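Local coordinates for choline dehydrogenase and related flavoproteins (Aspergillus oryzae, PDB 3Q9T), which oxidises formate, as a member of the glucose-methanol-choline oxidoreductase family that carries 8-formyl-FAD at its catalytic site, at residues A[510-515]-A[552-557]; A[423-428]-A[546-551]; A[302-307]-A[431-436]. One frame throughout, in Å; residues are numbered along the deposited sequence. Where two conformers were deposited one is given.

Contact 1 of 3, residues A[510-515]-A[552-557]; sequences HPTGTA and CRIQNS. With FAY ([(2R,3S,4R,5R)-5-(6-amino-9H-purin-9-yl)-3,4-dihydroxytetrahydrofuran-2-yl]methyl (2R,3S,4S)-5-(8-formyl-7-methyl-2,4-dioxo-3,4-dihydrobenzo[g]pteridin-10(2H)-yl)-2,3,4-trihydroxypentyl dihydrogen diphosphate), chain D.
The flavin carbonyl O2 of FAY takes the backbone N-H of Q555 at 2.6 Å; Q555 is the residue after I554, which together with R553 meets H510. This is the flavin end of the GMC oxidoreductase fold: helix 555-572 begins at this carbonyl, and its N-terminal end would probably stabilise negative charge there. R553 NH1 donates to FAY O4 at 3.1 Å, a bent bond, and its NH2 forms a salt bridge with D395. The side chains of H510 and R553 cross at a slant, ring and guanidinium planes 57° apart, consistent with the His-Arg pair of the catalytic site. R553 CA lies over one face of the H510 ring, 3.7 Å from the centroid, a CH-pi contact, while CG of R553 comes to 3.4 Å from H510 NE2. ND1 of H510 is hydrogen-bonded to H307. I554 packs against the CB end of H510. Its CG1 sits between backbone N and carbonyl carbon (chi1 66°), which leaves CG2 beside the backbone N and 3.7 Å from H510 CB; CD1 reaches T512 CG2. T512 OG1 is bonded to M305 O. At the helix start, S557 OG donates to I554 O at 2.7 Å, in the carbonyl plane.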
loop_
_atom_site.group_PDB
_atom_site.type_symbol
_atom_site.label_atom_id
_atom_site.label_comp_id
_atom_site.label_asym_id
_atom_site.label_seq_id
_atom_site.Cartn_x
_atom_site.Cartn_y
_atom_site.Cartn_z
ATOM N N HIS A 510 16.274 -2.415 -9.553
ATOM C CA HIS A 510 16.748 -2.842 -10.878
ATOM C C HIS A 510 15.665 -3.028 -11.945
ATOM O O HIS A 510 15.695 -4.017 -12.674
ATOM C CB HIS A 510 17.542 -4.160 -10.765
ATOM C CG HIS A 510 18.508 -4.185 -9.623
ATOM N ND1 HIS A 510 18.807 -5.335 -8.924
ATOM C CD2 HIS A 510 19.234 -3.195 -9.049
ATOM C CE1 HIS A 510 19.664 -5.050 -7.961
ATOM N NE2 HIS A 510 19.945 -3.760 -8.018
ATOM N N PRO A 511 14.718 -2.083 -12.074
ATOM C CA PRO A 511 13.699 -2.280 -13.124
ATOM C C PRO A 511 14.266 -2.271 -14.570
ATOM O O PRO A 511 15.221 -1.545 -14.858
ATOM C CB PRO A 511 12.759 -1.089 -12.917
ATOM C CG PRO A 511 13.638 -0.046 -12.292
ATOM C CD PRO A 511 14.548 -0.802 -11.376
ATOM N N THR A 512 13.642 -3.048 -15.459
ATOM C CA THR A 512 14.081 -3.217 -16.843
ATOM C C THR A 512 12.902 -3.586 -17.755
ATOM O O THR A 512 11.794 -3.835 -17.274
ATOM C CB THR A 512 15.106 -4.380 -16.978
ATOM O OG1 THR A 512 14.473 -5.623 -16.623
ATOM C CG2 THR A 512 16.344 -4.158 -16.099
ATOM N N GLY A 513 13.139 -3.591 -19.069
ATOM C CA GLY A 513 12.322 -4.368 -19.987
ATOM C C GLY A 513 11.217 -3.706 -20.781
ATOM O O GLY A 513 10.649 -4.323 -21.689
ATOM N N THR A 514 10.918 -2.451 -20.460
ATOM C CA THR A 514 9.716 -1.801 -20.976
ATOM C C THR A 514 9.788 -1.323 -22.425
ATOM O O THR A 514 8.828 -0.756 -22.930
ATOM C CB THR A 514 9.347 -0.608 -20.103
ATOM O OG1 THR A 514 10.507 0.225 -19.958
ATOM C CG2 THR A 514 8.879 -1.103 -18.733
ATOM N N ALA A 515 10.919 -1.517 -23.088
ATOM C CA ALA A 515 10.988 -1.253 -24.522
ATOM C C ALA A 515 12.065 -2.159 -25.095
ATOM O O ALA A 515 13.035 -1.703 -25.679
ATOM C CB ALA A 515 11.284 0.219 -24.796
ATOM N N CYS A 552 21.959 -9.841 -10.901
ATOM C CA CYS A 552 22.686 -9.012 -9.967
ATOM C C CYS A 552 22.307 -7.577 -10.223
ATOM O O CYS A 552 21.561 -7.302 -11.164
ATOM C CB CYS A 552 24.172 -9.171 -10.235
ATOM S SG CYS A 552 24.575 -8.852 -11.965
ATOM N N ARG A 553 22.820 -6.681 -9.381
ATOM C CA ARG A 553 22.690 -5.237 -9.568
ATOM C C ARG A 553 23.115 -4.826 -10.989
ATOM O O ARG A 553 24.165 -5.227 -11.478
ATOM C CB ARG A 553 23.526 -4.512 -8.508
ATOM C CG ARG A 553 23.039 -4.814 -7.095
ATOM C CD ARG A 553 23.748 -3.980 -6.039
ATOM N NE ARG A 553 23.174 -4.179 -4.702
ATOM C CZ ARG A 553 23.323 -3.324 -3.697
ATOM N NH1 ARG A 553 24.029 -2.216 -3.886
ATOM N NH2 ARG A 553 22.774 -3.567 -2.507
ATOM N N ILE A 554 22.309 -4.002 -11.640
ATOM C CA ILE A 554 22.336 -3.965 -13.104
ATOM C C ILE A 554 23.060 -2.813 -13.793
ATOM O O ILE A 554 23.076 -2.775 -15.014
ATOM C CB ILE A 554 20.889 -3.983 -13.656
ATOM C CG1 ILE A 554 20.178 -2.675 -13.263
ATOM C CG2 ILE A 554 20.147 -5.210 -13.121
ATOM C CD1 ILE A 554 18.816 -2.456 -13.914
ATOM N N GLN A 555 23.658 -1.886 -13.045
ATOM C CA GLN A 555 24.222 -0.696 -13.684
ATOM C C GLN A 555 25.290 -1.035 -14.732
ATOM O O GLN A 555 25.399 -0.348 -15.737
ATOM C CB GLN A 555 24.739 0.345 -12.665
ATOM C CG GLN A 555 26.157 0.116 -12.146
ATOM C CD GLN A 555 26.688 1.306 -11.304
ATOM O OE1 GLN A 555 26.512 2.477 -11.658
ATOM N NE2 GLN A 555 27.325 0.997 -10.195
ATOM N N ASN A 556 26.061 -2.093 -14.502
ATOM C CA ASN A 556 27.100 -2.515 -15.447
ATOM C C ASN A 556 26.474 -2.845 -16.811
ATOM O O ASN A 556 26.939 -2.358 -17.847
ATOM C CB ASN A 556 27.889 -3.701 -14.860
ATOM C CG ASN A 556 29.142 -4.073 -15.677
ATOM O OD1 ASN A 556 29.795 -5.062 -15.365
ATOM N ND2 ASN A 556 29.470 -3.292 -16.714
ATOM N N SER A 557 25.392 -3.624 -16.819
ATOM C CA SER A 557 24.708 -3.948 -18.081
ATOM C C SER A 557 24.106 -2.703 -18.772
ATOM O O SER A 557 24.020 -2.637 -20.007
ATOM C CB SER A 557 23.625 -5.004 -17.863
ATOM O OG SER A 557 22.604 -4.521 -16.984
HETATM P P FAY D . 19.115 4.318 -17.091
HETATM N N1 FAY D . 22.537 -0.777 -10.053
HETATM C C2 FAY D . 23.804 -1.267 -9.742
HETATM O O2 FAY D . 24.484 -1.805 -10.607
HETATM N N3 FAY D . 24.481 -0.755 -8.656
HETATM C C4 FAY D . 23.756 -0.250 -7.606
HETATM O O4 FAY D . 24.171 -0.487 -6.456
HETATM N N5 FAY D . 21.726 0.768 -6.872
HETATM C C6 FAY D . 20.016 2.240 -6.217
HETATM C C7 FAY D . 18.951 3.074 -6.510
HETATM C C8 FAY D . 18.491 3.164 -7.828
HETATM O O8 FAY D . 17.199 4.448 -9.301
HETATM C C9 FAY D . 19.191 2.507 -8.850
HETATM P PA FAY D . 18.400 6.655 -15.664
HETATM C "C1'" FAY D . 20.403 0.924 -11.009
HETATM C C10 FAY D . 21.837 -0.039 -9.128
HETATM N N10 FAY D . 20.780 0.782 -9.532
HETATM N N1A FAY D . 12.029 14.789 -19.249
HETATM O O1A FAY D . 17.368 6.878 -14.610
HETATM C C1B FAY D . 15.779 11.705 -17.249
HETATM O O1P FAY D . 20.044 5.034 -18.042
HETATM C "C2'" FAY D . 21.293 1.960 -11.734
HETATM O "O2'" FAY D . 21.393 3.068 -10.913
HETATM C C2A FAY D . 13.386 15.045 -19.181
HETATM O O2A FAY D . 19.798 6.547 -15.137
HETATM C C2B FAY D . 16.004 11.361 -15.787
HETATM O O2B FAY D . 16.084 12.501 -14.951
HETATM O O2P FAY D . 18.333 3.231 -17.806
HETATM C "C3'" FAY D . 21.007 2.434 -13.197
HETATM O "O3'" FAY D . 21.215 3.822 -13.445
HETATM N N3A FAY D . 14.249 14.121 -18.615
HETATM C C3B FAY D . 17.330 10.636 -15.852
HETATM O O3B FAY D . 18.363 11.590 -15.870
HETATM O O3P FAY D . 18.028 5.354 -16.507
HETATM C "C4'" FAY D . 19.645 2.084 -13.741
HETATM O "O4'" FAY D . 19.469 0.694 -13.478
HETATM C C4A FAY D . 13.756 12.953 -18.129
HETATM C C4B FAY D . 17.314 9.981 -17.211
HETATM O O4B FAY D . 16.268 10.589 -17.950
HETATM C C4X FAY D . 22.416 0.104 -7.853
HETATM C "C5'" FAY D . 19.553 2.410 -15.251
HETATM O "O5'" FAY D . 19.863 3.715 -15.762
HETATM C C5A FAY D . 12.394 12.673 -18.197
HETATM C C5B FAY D . 17.110 8.482 -17.101
HETATM O O5B FAY D . 18.329 7.910 -16.697
HETATM C C5X FAY D . 20.561 1.425 -7.204
HETATM C C6A FAY D . 11.518 13.600 -18.756
HETATM N N6A FAY D . 10.197 13.375 -18.731
HETATM N N7A FAY D . 12.193 11.456 -17.652
HETATM C C7M FAY D . 18.207 3.709 -5.360
HETATM C C8A FAY D . 13.378 10.949 -17.251
HETATM C C8M FAY D . 17.640 4.322 -8.180
HETATM C C9A FAY D . 20.199 1.593 -8.551
HETATM N N9A FAY D . 14.348 11.865 -17.534
#

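Contact 2 of 3, residues A[423-428]-A[546-551]; sequences LVRPIS and IPIIPD
This is a buried polar clasp between two loops, R425 on one and I549 and D551 on the other. The first loop leaves strand 415-423 of the large mixed sheet, and the second leads from strand 538-540 of the parallel FAD-binding sheet into helix 555-572, so in this GMC oxidoreductase the contact ties the loop after a mixed-sheet strand to the loop leading into that helix. R425 bends at chi2 (-96°) and chi3, which swings its guanidinium edge onto the facing chain. NH1 and NH2 both donate to I549 O, at 2.9 and 3.1 Å, and that oxygen lies in the guanidinium plane, with NH1 nearly in line with the carbonyl bond. NH1 also makes a salt bridge to D551 OD1 at 2.7 Å. Here the groups do not lie flat together: the planes stand 75° apart, and NH1 meets OD1 from above the carboxylate plane, 71° out of it. T108 OG1 bonds the same OD1, and H105 N holds OD2, so both oxygens have partners. I549 CG2 lies against R425 NH2 at 3.6 Å, and V424 CG1 makes an apolar contact with D551 CB at 3.5 Å. One guanidinium nitrogen thus serves a carbonyl and a carboxylate at once; these bonds hold the guanidinium in place, and its positive charge would probably favour an ionised D551.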
loop_
_atom_site.group_PDB
_atom_site.type_symbol
_atom_site.label_atom_id
_atom_site.label_comp_id
_atom_site.label_asym_id
_atom_site.label_seq_id
_atom_site.Cartn_x
_atom_site.Cartn_y
_atom_site.Cartn_z
ATOM N N LEU A 423 16.258 -11.552 -4.741
ATOM C CA LEU A 423 15.949 -12.709 -5.611
ATOM C C LEU A 423 16.301 -12.281 -7.032
ATOM O O LEU A 423 15.646 -11.420 -7.647
ATOM C CB LEU A 423 14.477 -13.072 -5.531
ATOM C CG LEU A 423 13.915 -14.461 -5.828
ATOM C CD1 LEU A 423 12.565 -14.293 -6.520
ATOM C CD2 LEU A 423 14.842 -15.349 -6.651
ATOM N N VAL A 424 17.355 -12.877 -7.549
ATOM C CA VAL A 424 18.020 -12.346 -8.717
ATOM C C VAL A 424 17.501 -13.047 -9.990
ATOM O O VAL A 424 17.561 -12.507 -11.101
ATOM C CB VAL A 424 19.541 -12.495 -8.450
ATOM C CG1 VAL A 424 20.217 -13.305 -9.501
ATOM C CG2 VAL A 424 20.186 -11.134 -8.174
ATOM N N ARG A 425 16.926 -14.231 -9.800
ATOM C CA ARG A 425 16.315 -15.007 -10.879
ATOM C C ARG A 425 14.862 -15.364 -10.554
ATOM O O ARG A 425 14.544 -16.536 -10.362
ATOM C CB ARG A 425 17.112 -16.292 -11.098
ATOM C CG ARG A 425 18.489 -16.045 -11.723
ATOM C CD ARG A 425 18.453 -16.241 -13.219
ATOM N NE ARG A 425 17.447 -15.397 -13.858
ATOM C CZ ARG A 425 17.667 -14.169 -14.323
ATOM N NH1 ARG A 425 18.860 -13.588 -14.225
ATOM N NH2 ARG A 425 16.678 -13.505 -14.880
ATOM N N PRO A 426 13.973 -14.353 -10.489
ATOM C CA PRO A 426 12.576 -14.646 -10.159
ATOM C C PRO A 426 11.899 -15.252 -11.379
ATOM O O PRO A 426 12.443 -15.146 -12.462
ATOM C CB PRO A 426 11.998 -13.259 -9.864
ATOM C CG PRO A 426 12.799 -12.352 -10.748
ATOM C CD PRO A 426 14.183 -12.919 -10.770
ATOM N N ILE A 427 10.750 -15.885 -11.212
ATOM C CA ILE A 427 10.031 -16.394 -12.371
ATOM C C ILE A 427 8.626 -15.822 -12.484
ATOM O O ILE A 427 7.867 -16.228 -13.363
ATOM C CB ILE A 427 9.910 -17.911 -12.324
ATOM C CG1 ILE A 427 9.223 -18.320 -11.016
ATOM C CG2 ILE A 427 11.289 -18.546 -12.519
ATOM C CD1 ILE A 427 8.684 -19.743 -11.009
ATOM N N SER A 428 8.266 -14.901 -11.592
ATOM C CA SER A 428 6.993 -14.198 -11.736
ATOM C C SER A 428 6.927 -13.482 -13.085
ATOM O O SER A 428 7.944 -12.986 -13.578
ATOM C CB SER A 428 6.791 -13.190 -10.601
ATOM O OG SER A 428 6.530 -13.858 -9.385
ATOM N N ILE A 546 16.693 -3.867 -21.997
ATOM C CA ILE A 546 17.117 -5.163 -21.443
ATOM C C ILE A 546 16.036 -6.242 -21.477
ATOM O O ILE A 546 14.990 -6.104 -20.848
ATOM C CB ILE A 546 17.649 -4.975 -20.011
ATOM C CG1 ILE A 546 18.885 -4.068 -20.047
ATOM C CG2 ILE A 546 17.983 -6.308 -19.369
ATOM C CD1 ILE A 546 19.363 -3.587 -18.654
ATOM N N PRO A 547 16.284 -7.321 -22.235
ATOM C CA PRO A 547 15.269 -8.352 -22.499
ATOM C C PRO A 547 15.183 -9.484 -21.446
ATOM O O PRO A 547 14.163 -10.156 -21.369
ATOM C CB PRO A 547 15.706 -8.920 -23.851
ATOM C CG PRO A 547 17.200 -8.779 -23.821
ATOM C CD PRO A 547 17.518 -7.537 -23.018
ATOM N N ILE A 548 16.245 -9.699 -20.684
ATOM C CA ILE A 548 16.259 -10.673 -19.589
ATOM C C ILE A 548 17.119 -10.079 -18.477
ATOM O O ILE A 548 18.303 -9.810 -18.686
ATOM C CB ILE A 548 16.898 -11.999 -20.006
ATOM C CG1 ILE A 548 16.181 -12.598 -21.210
ATOM C CG2 ILE A 548 16.866 -12.995 -18.842
ATOM C CD1 ILE A 548 16.772 -13.916 -21.653
ATOM N N ILE A 549 16.535 -9.847 -17.309
ATOM C CA ILE A 549 17.243 -9.085 -16.266
ATOM C C ILE A 549 18.490 -9.831 -15.765
ATOM O O ILE A 549 18.436 -11.019 -15.486
ATOM C CB ILE A 549 16.301 -8.747 -15.080
ATOM C CG1 ILE A 549 16.946 -7.706 -14.154
ATOM C CG2 ILE A 549 15.912 -10.031 -14.331
ATOM C CD1 ILE A 549 16.060 -7.322 -12.924
ATOM N N PRO A 550 19.633 -9.136 -15.693
ATOM C CA PRO A 550 20.875 -9.774 -15.225
ATOM C C PRO A 550 20.755 -10.327 -13.797
ATOM O O PRO A 550 19.816 -9.969 -13.078
ATOM C CB PRO A 550 21.903 -8.631 -15.282
ATOM C CG PRO A 550 21.369 -7.701 -16.351
ATOM C CD PRO A 550 19.864 -7.797 -16.274
ATOM N N ASP A 551 21.710 -11.162 -13.388
ATOM C CA ASP A 551 21.595 -11.922 -12.133
ATOM C C ASP A 551 22.160 -11.153 -10.924
ATOM O O ASP A 551 22.760 -11.737 -10.022
ATOM C CB ASP A 551 22.307 -13.272 -12.284
ATOM C CG ASP A 551 22.133 -13.867 -13.680
ATOM O OD1 ASP A 551 21.288 -14.771 -13.863
ATOM O OD2 ASP A 551 22.820 -13.406 -14.611
#

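Contact 3 of 3, residues A[302-307]-A[431-436]; sequences QNLMDH and GEVTLN
The side chain of Q302 lies alongside that of E432, both running the same way from their strands. Q302 folds at chi2 (-59°), which brings its amide against the extended glutamate, and NE2 donates to E432 OE2 at 3.0 Å with a nearly straight N-H angle of 162°. The bond leaves in the amide plane and lands on the anti lone pair of OE2, yet amide and carboxylate are turned almost perpendicular to each other. The other end of the amide is held by a water: it donates to Q302 OE1 and to G431 O (2.8 Å from the water oxygen), and accepts from N303 N, so a single solvent molecule bridges N303 N and G431 O. N303 has left-handed helical backbone angles, and the chain kinks there. In the small three-stranded antiparallel sheet, 431-434 is the central strand, flanked by 302-304, a weakly bonded edge strand, and by 445-447. The pairing of 302-304 with 431-434 is splayed, with 117° between the strand directions. L304 and G431 make the hydrogen-bonded pair: G431 N donates to L304 O at 2.7 Å, while the return bond from L304 N to G431 O is weak at 3.3 Å. From L304 the side chain goes to the sheet face away from Q302 and E432. Its CD2 rests 3.8 Å from E432 O and 4.2 Å from V433 CG2. Helix 267-277 covers this side, V268 against L304 and F269 against V433, while I446 of the third strand also touches L304.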
loop_
_atom_site.group_PDB
_atom_site.type_symbol
_atom_site.label_atom_id
_atom_site.label_comp_id
_atom_site.label_asym_id
_atom_site.label_seq_id
_atom_site.Cartn_x
_atom_site.Cartn_y
_atom_site.Cartn_z
ATOM N N GLN A 302 5.233 -2.760 -21.576
ATOM C CA GLN A 302 5.066 -4.143 -21.117
ATOM C C GLN A 302 6.403 -4.788 -20.756
ATOM O O GLN A 302 7.462 -4.217 -21.023
ATOM C CB GLN A 302 4.340 -4.970 -22.179
ATOM C CG GLN A 302 2.973 -4.410 -22.514
ATOM C CD GLN A 302 2.057 -4.333 -21.295
ATOM O OE1 GLN A 302 1.804 -5.337 -20.626
ATOM N NE2 GLN A 302 1.569 -3.133 -20.996
ATOM N N ASN A 303 6.360 -5.965 -20.133
ATOM C CA ASN A 303 7.590 -6.683 -19.794
ATOM C C ASN A 303 8.472 -5.976 -18.774
ATOM O O ASN A 303 9.675 -6.209 -18.724
ATOM C CB ASN A 303 8.419 -6.958 -21.048
ATOM C CG ASN A 303 7.587 -7.539 -22.169
ATOM O OD1 ASN A 303 6.914 -8.553 -21.992
ATOM N ND2 ASN A 303 7.606 -6.883 -23.324
ATOM N N LEU A 304 7.883 -5.109 -17.960
ATOM C CA LEU A 304 8.629 -4.514 -16.862
ATOM C C LEU A 304 9.068 -5.632 -15.906
ATOM O O LEU A 304 8.226 -6.329 -15.333
ATOM C CB LEU A 304 7.755 -3.505 -16.135
ATOM C CG LEU A 304 8.274 -3.051 -14.784
ATOM C CD1 LEU A 304 9.550 -2.271 -15.007
ATOM C CD2 LEU A 304 7.222 -2.232 -14.057
ATOM N N MET A 305 10.380 -5.818 -15.750
ATOM C CA MET A 305 10.900 -6.842 -14.834
ATOM C C MET A 305 11.933 -6.249 -13.882
ATOM O O MET A 305 12.824 -5.495 -14.301
ATOM C CB MET A 305 11.517 -8.020 -15.595
ATOM C CG MET A 305 11.657 -9.274 -14.751
ATOM S SD MET A 305 10.084 -10.164 -14.556
ATOM C CE MET A 305 10.604 -11.390 -13.361
ATOM N N ASP A 306 11.800 -6.583 -12.602
ATOM C CA ASP A 306 12.672 -6.039 -11.568
ATOM C C ASP A 306 13.016 -7.186 -10.612
ATOM O O ASP A 306 12.432 -8.271 -10.710
ATOM C CB ASP A 306 11.943 -4.902 -10.848
ATOM C CG ASP A 306 12.854 -4.074 -9.920
ATOM O OD1 ASP A 306 14.066 -4.317 -9.854
ATOM O OD2 ASP A 306 12.338 -3.153 -9.255
ATOM N N HIS A 307 13.958 -6.955 -9.701
ATOM C CA HIS A 307 14.281 -7.942 -8.670
ATOM C C HIS A 307 13.546 -7.602 -7.376
ATOM O O HIS A 307 13.692 -6.488 -6.876
ATOM C CB HIS A 307 15.768 -7.898 -8.337
ATOM C CG HIS A 307 16.667 -8.411 -9.419
ATOM N ND1 HIS A 307 17.864 -7.805 -9.727
ATOM C CD2 HIS A 307 16.566 -9.486 -10.238
ATOM C CE1 HIS A 307 18.458 -8.476 -10.697
ATOM N NE2 HIS A 307 17.696 -9.505 -11.020
ATOM N N GLY A 431 5.624 -7.010 -14.764
ATOM C CA GLY A 431 4.578 -6.035 -14.554
ATOM C C GLY A 431 4.434 -5.183 -15.804
ATOM O O GLY A 431 4.751 -5.608 -16.915
ATOM N N GLU A 432 3.967 -3.961 -15.621
ATOM C CA GLU A 432 3.798 -3.057 -16.749
ATOM C C GLU A 432 3.917 -1.595 -16.334
ATOM O O GLU A 432 3.712 -1.225 -15.164
ATOM C CB GLU A 432 2.443 -3.305 -17.435
ATOM C CG GLU A 432 1.237 -3.280 -16.475
ATOM C CD GLU A 432 -0.091 -3.394 -17.208
ATOM O OE1 GLU A 432 -1.139 -3.449 -16.523
ATOM O OE2 GLU A 432 -0.095 -3.416 -18.467
ATOM N N VAL A 433 4.270 -0.765 -17.303
ATOM C CA VAL A 433 4.158 0.675 -17.153
ATOM C C VAL A 433 3.035 1.162 -18.060
ATOM O O VAL A 433 3.050 0.922 -19.263
ATOM C CB VAL A 433 5.455 1.373 -17.546
ATOM C CG1 VAL A 433 5.241 2.872 -17.651
ATOM C CG2 VAL A 433 6.530 1.046 -16.542
ATOM N N THR A 434 2.046 1.824 -17.486
ATOM C CA THR A 434 0.964 2.363 -18.295
ATOM C C THR A 434 0.779 3.865 -18.106
ATOM O O THR A 434 1.272 4.446 -17.140
ATOM C CB THR A 434 -0.361 1.657 -17.955
ATOM O OG1 THR A 434 -0.532 1.650 -16.533
ATOM C CG2 THR A 434 -0.346 0.215 -18.476
ATOM N N LEU A 435 0.037 4.490 -19.012
ATOM C CA LEU A 435 -0.258 5.899 -18.864
ATOM C C LEU A 435 -1.376 6.119 -17.861
ATOM O O LEU A 435 -2.329 5.346 -17.799
ATOM C CB LEU A 435 -0.670 6.521 -20.190
ATOM C CG LEU A 435 0.360 6.571 -21.311
ATOM C CD1 LEU A 435 -0.298 7.210 -22.507
ATOM C CD2 LEU A 435 1.598 7.360 -20.877
ATOM N N ASN A 436 -1.232 7.171 -17.064
ATOM C CA ASN A 436 -2.310 7.644 -16.216
ATOM C C ASN A 436 -3.179 8.610 -17.016
ATOM O O ASN A 436 -4.377 8.739 -16.766
ATOM C CB ASN A 436 -1.748 8.328 -14.960
ATOM C CG ASN A 436 -1.454 7.341 -13.834
ATOM O OD1 ASN A 436 -2.229 6.413 -13.595
ATOM N ND2 ASN A 436 -0.329 7.536 -13.141
HETATM O O HOH W 1 3.915 -7.016 -19.158
#

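How the contacts relate
From the N terminus, 302-307 is the first segment, and contact 3 closes its long loop at 431-436, bringing the small antiparallel sheet together. Segment 423-428 falls within that loop and reaches on to 546-551, so contact 2 crosses contact 3. Segment 510-515 in turn lies inside the loop of contact 2 but pairs with 552-557 beyond it, so contacts 1 and 2 cross as well. Contacts 3 and 1 follow in series. H307, at the end of 302-307, is the shared residue, touching both other contacts. Between them the three tie the small sheet, the end of mixed-sheet strand 415-423 and the chain running from strand 538-540 into helix 555-572; contact 1 alone reaches the flavin.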